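Local coordinates for protein possible glutathione S-transferase (Rhodopseudomonas palustris, PDB 3M8N) that probably transfers glutathione to electrophilic substrates, as a glutathione S-transferase, at residues S8-G13 / K17-L22; V55-L58 / R64-A67; E68-L73 / F99-L104. All coordinates share one frame; numbering follows the deposited sequence.

In the fold
The three contacts follow one another along the chain, and their centres lie about 12 to 14 Å apart. Interactions 1 and 2 belong to the thioredoxin-like N-terminal domain. The first ties the loop after strand 4-8 to helix 13-24, and the second is the hairpin of strands 57-59 and 65-67 at one side of the four-stranded sheet. Interaction 3 starts just after that hairpin. It links helix 69-77 to helix 87-117 of the C-terminal helical domain. Lys-17 of interaction 1 forms a salt bridge with Glu-100 of interaction 3, so helix 13-24 also joins the two domains. Interactions 2 and 3 both touch the second subunit.

Interaction 1. Residues S8-G13 / K17-L22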
loop_
_atom_site.group_PDB
_atom_site.type_symbol
_atom_site.label_atom_id
_atom_site.label_comp_id
_atom_site.label_asym_id
_atom_site.label_seq_id
_atom_site.Cartn_x
_atom_site.Cartn_y
_atom_site.Cartn_z
ATOM N N SER A 8 -17.086 8.057 5.091
ATOM C CA SER A 8 -17.134 6.607 4.968
ATOM C C SER A 8 -18.232 6.148 4.050
ATOM O O SER A 8 -19.283 6.683 4.039
ATOM C CB SER A 8 -17.295 5.965 6.376
ATOM O OG SER A 8 -17.510 4.591 6.350
HETATM N N MSE A 9 -17.968 5.137 3.267
HETATM C CA MSE A 9 -19.021 4.449 2.606
HETATM C C MSE A 9 -19.286 3.117 3.274
HETATM O O MSE A 9 -18.405 2.327 3.501
HETATM C CB MSE A 9 -18.621 4.246 1.166
HETATM C CG MSE A 9 -19.756 3.813 0.296
HETATM SE SE MSE A 9 -19.146 3.588 -1.547
HETATM C CE MSE A 9 -20.055 1.927 -1.914
ATOM N N GLN A 10 -20.542 2.861 3.556
ATOM C CA GLN A 10 -20.975 1.703 4.364
ATOM C C GLN A 10 -20.568 0.371 3.727
ATOM O O GLN A 10 -19.996 -0.473 4.375
ATOM C CB GLN A 10 -22.488 1.825 4.672
ATOM C CG GLN A 10 -23.083 0.823 5.644
ATOM C CD GLN A 10 -22.509 0.933 7.065
ATOM O OE1 GLN A 10 -22.222 2.004 7.563
ATOM N NE2 GLN A 10 -22.296 -0.189 7.676
ATOM N N ARG A 11 -20.761 0.240 2.426
ATOM C CA ARG A 11 -20.511 -1.028 1.731
ATOM C C ARG A 11 -19.159 -1.041 1.034
ATOM O O ARG A 11 -18.833 -1.995 0.361
ATOM C CB ARG A 11 -21.655 -1.360 0.741
ATOM C CG ARG A 11 -23.034 -1.747 1.414
ATOM C CD ARG A 11 -24.197 -2.002 0.414
ATOM N NE ARG A 11 -23.821 -3.058 -0.531
ATOM C CZ ARG A 11 -24.293 -4.309 -0.537
ATOM N NH1 ARG A 11 -25.221 -4.690 0.353
ATOM N NH2 ARG A 11 -23.846 -5.185 -1.446
ATOM N N SER A 12 -18.355 -0.004 1.219
ATOM C CA SER A 12 -16.984 -0.018 0.747
ATOM C C SER A 12 -16.003 -0.812 1.645
ATOM O O SER A 12 -15.968 -0.595 2.870
ATOM C CB SER A 12 -16.545 1.411 0.674
ATOM O OG SER A 12 -15.184 1.464 0.553
ATOM N N GLY A 13 -15.189 -1.703 1.069
ATOM C CA GLY A 13 -14.266 -2.508 1.845
ATOM C C GLY A 13 -13.143 -1.701 2.460
ATOM O O GLY A 13 -12.718 -1.974 3.552
ATOM N N LYS A 17 -12.517 -1.341 6.623
ATOM C CA LYS A 17 -11.229 -1.488 7.342
ATOM C C LYS A 17 -11.034 -0.464 8.471
ATOM O O LYS A 17 -10.666 -0.817 9.580
ATOM C CB LYS A 17 -10.042 -1.404 6.383
ATOM C CG LYS A 17 -9.850 -2.592 5.553
ATOM C CD LYS A 17 -9.500 -2.203 4.141
ATOM C CE LYS A 17 -8.165 -1.796 4.076
ATOM N NZ LYS A 17 -7.733 -2.231 2.720
ATOM N N VAL A 18 -11.270 0.803 8.167
ATOM C CA VAL A 18 -11.057 1.855 9.089
ATOM C C VAL A 18 -12.101 1.822 10.184
ATOM O O VAL A 18 -11.778 1.994 11.332
ATOM C CB VAL A 18 -11.108 3.186 8.416
ATOM C CG1 VAL A 18 -10.898 4.168 9.443
ATOM C CG2 VAL A 18 -10.022 3.310 7.303
ATOM N N ARG A 19 -13.355 1.613 9.843
ATOM C CA ARG A 19 -14.373 1.377 10.885
ATOM C C ARG A 19 -14.063 0.207 11.822
ATOM O O ARG A 19 -14.329 0.276 12.979
ATOM C CB ARG A 19 -15.689 1.102 10.247
ATOM C CG ARG A 19 -16.483 2.296 9.672
ATOM C CD ARG A 19 -17.892 1.731 9.329
ATOM N NE ARG A 19 -17.982 1.833 7.921
ATOM C CZ ARG A 19 -18.194 0.928 7.002
ATOM N NH1 ARG A 19 -18.525 -0.307 7.240
ATOM N NH2 ARG A 19 -18.100 1.382 5.776
ATOM N N LEU A 20 -13.503 -0.864 11.315
ATOM C CA LEU A 20 -13.180 -2.036 12.088
ATOM C C LEU A 20 -12.088 -1.694 13.087
ATOM O O LEU A 20 -12.228 -1.994 14.285
ATOM C CB LEU A 20 -12.725 -3.176 11.186
ATOM C CG LEU A 20 -12.373 -4.506 11.838
ATOM C CD1 LEU A 20 -13.534 -4.950 12.772
ATOM C CD2 LEU A 20 -12.060 -5.542 10.811
ATOM N N ALA A 21 -11.015 -1.047 12.607
ATOM C CA ALA A 21 -9.952 -0.540 13.479
ATOM C C ALA A 21 -10.492 0.370 14.571
ATOM O O ALA A 21 -10.158 0.178 15.705
ATOM C CB ALA A 21 -8.865 0.170 12.657
ATOM N N LEU A 22 -11.347 1.319 14.235
ATOM C CA LEU A 22 -11.954 2.184 15.205
ATOM C C LEU A 22 -12.811 1.441 16.262
ATOM O O LEU A 22 -12.781 1.825 17.429
ATOM C CB LEU A 22 -12.760 3.282 14.534
ATOM C CG LEU A 22 -11.909 4.288 13.722
ATOM C CD1 LEU A 22 -12.674 5.154 12.803
ATOM C CD2 LEU A 22 -11.088 5.141 14.651
#
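The helical backbone bond from Lys-17 N to Gly-13 O, 3.1 Å long, joins the first turn of helix 13-24 to the residues that follow it. Most of the contact is made by Arg-19, which reaches back from the helix to the loop after strand 4-8. Its CG lies anti to the carbonyl carbon (chi1 -77°), and a bend at chi3 turns the guanidinium against the loop. NE donates to Ser-8 OG at 3.2 Å. This bond is nearly straight, with 167° at the hydrogen, and OG lies in the guanidinium plane. NH2 adds a weak bond to the same hydroxyl. NH1 and NH2 of Arg-19 also make weak, bent bonds to Gln-10 O, at 3.2 Å and 3.0 Å. Gln-10 lies in a type I turn from Met-9 to Ser-12, so Arg-19 ties the end of strand 4-8 to that turn. The side-chain amide of Gln-10 stacks over one face of the guanidinium, with the planes 25° apart and OE1 4.2 Å above the plane. Its NE2 donates to Trp-203 O, which holds the amide from the C-terminal part of the chain. The aliphatic part of Lys-17 runs beside the carbonyl of Gly-13, the first residue of the helix, with CD 3.3 Å from Gly-13 O. Its NZ goes on to Glu-100 in a salt bridge. Ser-12 is the N-cap of helix 13-24, and its OG makes a weak bond to Ser-15 N. The arrangement is a strand-loop-helix connection of the thioredoxin-like fold. Helix 13-24 packs on strand 4-8 through Val-18, Arg-19 and Leu-22, which touch Leu-6, and on helix 69-77 through Val-18 on Ile-72 and Ala-21 on Leu-73.

Interaction 2. Residues V55-L58 / R64-A67; sequences VPLL and RYLA
Leu-58 and Leu-66 form an antiparallel hydrogen-bonded pair in the beta hairpin of strands 57-59 and 65-67. Leu-58 N donates to Leu-66 O at 2.9 Å, and Leu-66 N returns a bond to Leu-58 O at 2.8 Å. Both are close to straight, at 173°. Two CA-H...O contacts support them: Leu-57 CA meets Leu-66 O at 3.5 Å, and Tyr-65 CA meets Leu-58 O at 3.4 Å. The apolar contacts centre on Leu-57. With CG anti to the backbone N (chi1 -153°), it leans over the neighbouring strand. Leu-57 CG packs on Tyr-65 CB at 3.6 Å. Leu-57 CD1 meets Ala-67 CB at 3.7 Å, and Leu-57 CD2 touches Tyr-65 CD1. Shortening Leu-57 to an alanine is likely to open a gap beside Tyr-65 CB and Ala-67 CB, where the two methyl branches pack. Leu-58 and Leu-66 point to the other face, where both touch Tyr-75 of helix 69-77. Pro-56, after a cis peptide bond, leads into the hairpin, as such a cis-proline does in the thioredoxin-like fold. Ala-67 N donates to Gln-95 of the second subunit. The chemistry is thus paired backbone amides between two apolar faces, with a polar link to the dimer partner.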
loop_
_atom_site.group_PDB
_atom_site.type_symbol
_atom_site.label_atom_id
_atom_site.label_comp_id
_atom_site.label_asym_id
_atom_site.label_seq_id
_atom_site.Cartn_x
_atom_site.Cartn_y
_atom_site.Cartn_z
ATOM N N VAL A 55 -12.667 8.150 -0.598
ATOM C CA VAL A 55 -13.350 7.719 0.624
ATOM C C VAL A 55 -12.722 6.341 1.007
ATOM O O VAL A 55 -12.596 5.508 0.140
ATOM C CB VAL A 55 -14.875 7.606 0.299
ATOM C CG1 VAL A 55 -15.672 7.220 1.452
ATOM C CG2 VAL A 55 -15.374 8.929 -0.210
ATOM N N PRO A 56 -12.318 6.094 2.288
ATOM C CA PRO A 56 -12.499 6.897 3.478
ATOM C C PRO A 56 -11.527 8.084 3.559
ATOM O O PRO A 56 -10.493 8.086 2.901
ATOM C CB PRO A 56 -12.271 5.887 4.603
ATOM C CG PRO A 56 -11.212 4.964 4.059
ATOM C CD PRO A 56 -11.517 4.882 2.583
ATOM N N LEU A 57 -11.907 9.080 4.348
ATOM C CA LEU A 57 -11.075 10.209 4.664
ATOM C C LEU A 57 -11.201 10.460 6.128
ATOM O O LEU A 57 -12.300 10.494 6.662
ATOM C CB LEU A 57 -11.568 11.425 3.911
ATOM C CG LEU A 57 -10.619 12.562 3.551
ATOM C CD1 LEU A 57 -9.498 12.093 2.671
ATOM C CD2 LEU A 57 -11.438 13.573 2.809
ATOM N N LEU A 58 -10.058 10.615 6.787
ATOM C CA LEU A 58 -10.029 10.914 8.195
ATOM C C LEU A 58 -9.595 12.336 8.440
ATOM O O LEU A 58 -8.470 12.661 8.217
ATOM C CB LEU A 58 -9.036 9.999 8.907
ATOM C CG LEU A 58 -8.972 10.019 10.416
ATOM C CD1 LEU A 58 -10.211 9.422 10.871
ATOM C CD2 LEU A 58 -7.758 9.248 10.934
ATOM N N ARG A 64 -7.766 19.256 7.887
ATOM C CA ARG A 64 -6.679 18.400 7.527
ATOM C C ARG A 64 -7.144 16.940 7.434
ATOM O O ARG A 64 -7.587 16.357 8.390
ATOM C CB ARG A 64 -5.524 18.554 8.497
ATOM C CG ARG A 64 -4.229 18.007 7.883
ATOM C CD ARG A 64 -3.009 18.109 8.773
ATOM N NE ARG A 64 -1.888 17.435 8.132
ATOM C CZ ARG A 64 -0.700 17.227 8.710
ATOM N NH1 ARG A 64 -0.478 17.672 9.952
ATOM N NH2 ARG A 64 0.284 16.599 8.040
ATOM N N TYR A 65 -7.028 16.373 6.248
ATOM C CA TYR A 65 -7.565 15.052 5.904
ATOM C C TYR A 65 -6.528 14.005 5.529
ATOM O O TYR A 65 -5.664 14.230 4.714
ATOM C CB TYR A 65 -8.517 15.235 4.760
ATOM C CG TYR A 65 -9.545 16.259 5.078
ATOM C CD1 TYR A 65 -10.717 15.909 5.762
ATOM C CD2 TYR A 65 -9.351 17.579 4.750
ATOM C CE1 TYR A 65 -11.657 16.850 6.076
ATOM C CE2 TYR A 65 -10.309 18.544 5.058
ATOM C CZ TYR A 65 -11.444 18.169 5.730
ATOM O OH TYR A 65 -12.376 19.113 6.050
ATOM N N LEU A 66 -6.602 12.849 6.123
ATOM C CA LEU A 66 -5.749 11.802 5.719
ATOM C C LEU A 66 -6.545 10.817 4.884
ATOM O O LEU A 66 -7.651 10.477 5.209
ATOM C CB LEU A 66 -5.113 11.177 6.959
ATOM C CG LEU A 66 -4.282 9.934 6.823
ATOM C CD1 LEU A 66 -2.961 10.277 6.222
ATOM C CD2 LEU A 66 -4.157 9.398 8.157
ATOM N N ALA A 67 -5.999 10.449 3.732
ATOM C CA ALA A 67 -6.638 9.545 2.820
ATOM C C ALA A 67 -5.906 8.248 2.813
ATOM O O ALA A 67 -4.852 8.128 3.395
ATOM C CB ALA A 67 -6.640 10.109 1.460
#

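Interaction 3. Residues E68-L73 / F99-L104; sequences ESNAIL and FEQHAL
Asn-70 reaches across to Glu-100 with CG anti to the carbonyl carbon (chi1 -74°), while a bend at chi2 (-89°) turns the Glu-100 carboxylate to meet it. The meeting joins the two domains of the glutathione S-transferase fold: helix 69-77 of the thioredoxin-like domain faces helix 87-117 of the helical domain. Asn-70 ND2 donates a weak bond to Glu-100 OE1 at 3.3 Å. The amide and carboxylate planes are 45° apart. Lys-17 NZ forms a salt bridge with Glu-100 OE2 and a weak hydrogen bond with Asn-70 OD1, and its positive charge would probably favour an ionised carboxylate in this buried place. Glu-68, at the N-cap position of helix 69-77, has its carboxylate bound by His-102 of the second subunit and by Gln-54 of its own chain. Asn-70 and Gln-101 run past each other in opposite directions, with their amide planes nearly perpendicular. Both facing groups are donors: Asn-70 ND2 lies 3.3 Å from Gln-101 NE2 without a hydrogen bond.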
loop_
_atom_site.group_PDB
_atom_site.type_symbol
_atom_site.label_atom_id
_atom_site.label_comp_id
_atom_site.label_asym_id
_atom_site.label_seq_id
_atom_site.Cartn_x
_atom_site.Cartn_y
_atom_site.Cartn_z
ATOM N N GLU A 68 -6.458 7.266 2.121
ATOM C CA GLU A 68 -5.868 5.914 2.016
ATOM C C GLU A 68 -6.125 5.099 3.273
ATOM O O GLU A 68 -5.477 5.293 4.290
ATOM C CB GLU A 68 -4.358 5.874 1.672
ATOM C CG GLU A 68 -3.967 6.447 0.289
ATOM C CD GLU A 68 -4.420 5.614 -0.905
ATOM O OE1 GLU A 68 -4.605 4.367 -0.762
ATOM O OE2 GLU A 68 -4.618 6.220 -1.981
ATOM N N SER A 69 -7.035 4.141 3.164
ATOM C CA SER A 69 -7.420 3.322 4.269
ATOM C C SER A 69 -6.265 2.732 4.975
ATOM O O SER A 69 -6.323 2.652 6.144
ATOM C CB SER A 69 -8.426 2.255 3.879
ATOM O OG SER A 69 -7.850 1.357 2.999
ATOM N N ASN A 70 -5.182 2.388 4.311
ATOM C CA ASN A 70 -4.082 1.711 5.007
ATOM C C ASN A 70 -3.168 2.650 5.733
ATOM O O ASN A 70 -2.558 2.263 6.726
ATOM C CB ASN A 70 -3.265 0.829 4.061
ATOM C CG ASN A 70 -3.973 -0.459 3.665
ATOM O OD1 ASN A 70 -5.123 -0.696 3.923
ATOM N ND2 ASN A 70 -3.265 -1.266 3.029
ATOM N N ALA A 71 -3.064 3.888 5.231
ATOM C CA ALA A 71 -2.418 4.987 5.959
ATOM C C ALA A 71 -3.235 5.461 7.172
ATOM O O ALA A 71 -2.679 5.796 8.192
ATOM C CB ALA A 71 -2.134 6.190 5.016
ATOM N N ILE A 72 -4.537 5.524 7.027
ATOM C CA ILE A 72 -5.448 5.791 8.124
ATOM C C ILE A 72 -5.239 4.745 9.208
ATOM O O ILE A 72 -5.076 5.095 10.345
ATOM C CB ILE A 72 -6.938 5.927 7.641
ATOM C CG1 ILE A 72 -7.104 7.111 6.701
ATOM C CG2 ILE A 72 -7.926 5.989 8.792
ATOM C CD1 ILE A 72 -8.394 7.080 5.719
ATOM N N LEU A 73 -5.152 3.474 8.857
ATOM C CA LEU A 73 -5.013 2.419 9.824
ATOM C C LEU A 73 -3.761 2.619 10.601
ATOM O O LEU A 73 -3.818 2.539 11.790
ATOM C CB LEU A 73 -5.027 0.990 9.194
ATOM C CG LEU A 73 -6.344 0.410 8.600
ATOM C CD1 LEU A 73 -6.182 -1.020 8.097
ATOM C CD2 LEU A 73 -7.410 0.458 9.566
ATOM N N PHE A 99 1.307 -5.384 0.519
ATOM C CA PHE A 99 0.847 -6.549 -0.209
ATOM C C PHE A 99 -0.603 -6.480 -0.432
ATOM O O PHE A 99 -1.011 -6.721 -1.524
ATOM C CB PHE A 99 1.208 -7.814 0.528
ATOM C CG PHE A 99 0.563 -9.084 -0.017
ATOM C CD1 PHE A 99 1.177 -9.836 -0.988
ATOM C CD2 PHE A 99 -0.617 -9.574 0.534
ATOM C CE1 PHE A 99 0.578 -11.026 -1.427
ATOM C CE2 PHE A 99 -1.178 -10.751 0.081
ATOM C CZ PHE A 99 -0.595 -11.453 -0.881
ATOM N N GLU A 100 -1.393 -6.133 0.562
ATOM C CA GLU A 100 -2.837 -5.988 0.353
ATOM C C GLU A 100 -3.118 -4.953 -0.701
ATOM O O GLU A 100 -3.962 -5.148 -1.513
ATOM C CB GLU A 100 -3.557 -5.633 1.655
ATOM C CG GLU A 100 -5.077 -5.591 1.610
ATOM C CD GLU A 100 -5.717 -4.226 1.230
ATOM O OE1 GLU A 100 -5.041 -3.220 1.002
ATOM O OE2 GLU A 100 -6.944 -4.124 1.103
ATOM N N GLN A 101 -2.387 -3.861 -0.719
ATOM C CA GLN A 101 -2.589 -2.760 -1.705
ATOM C C GLN A 101 -2.390 -3.115 -3.203
ATOM O O GLN A 101 -3.188 -2.715 -4.007
ATOM C CB GLN A 101 -1.742 -1.514 -1.306
ATOM C CG GLN A 101 -2.370 -0.099 -1.507
ATOM C CD GLN A 101 -3.836 -0.023 -1.228
ATOM O OE1 GLN A 101 -4.607 0.293 -2.116
ATOM N NE2 GLN A 101 -4.256 -0.378 -0.007
ATOM N N HIS A 102 -1.344 -3.860 -3.560
ATOM C CA HIS A 102 -1.143 -4.290 -4.957
ATOM C C HIS A 102 -1.697 -5.670 -5.352
ATOM O O HIS A 102 -1.932 -5.882 -6.496
ATOM C CB HIS A 102 0.325 -4.193 -5.376
ATOM C CG HIS A 102 1.189 -5.251 -4.779
ATOM N ND1 HIS A 102 1.411 -6.457 -5.396
ATOM C CD2 HIS A 102 1.920 -5.268 -3.645
ATOM C CE1 HIS A 102 2.201 -7.196 -4.637
ATOM N NE2 HIS A 102 2.517 -6.502 -3.560
ATOM N N ALA A 103 -1.933 -6.563 -4.392
ATOM C CA ALA A 103 -2.445 -7.914 -4.648
ATOM C C ALA A 103 -3.903 -8.190 -4.336
ATOM O O ALA A 103 -4.518 -8.880 -5.073
ATOM C CB ALA A 103 -1.555 -8.967 -4.025
ATOM N N LEU A 104 -4.482 -7.633 -3.282
ATOM C CA LEU A 104 -5.931 -7.825 -2.954
ATOM C C LEU A 104 -6.909 -6.804 -3.488
ATOM O O LEU A 104 -7.926 -7.189 -4.101
ATOM C CB LEU A 104 -6.203 -7.939 -1.444
ATOM C CG LEU A 104 -6.457 -9.312 -0.876
ATOM C CD1 LEU A 104 -5.271 -10.196 -1.150
ATOM C CD2 LEU A 104 -6.645 -9.180 0.562
#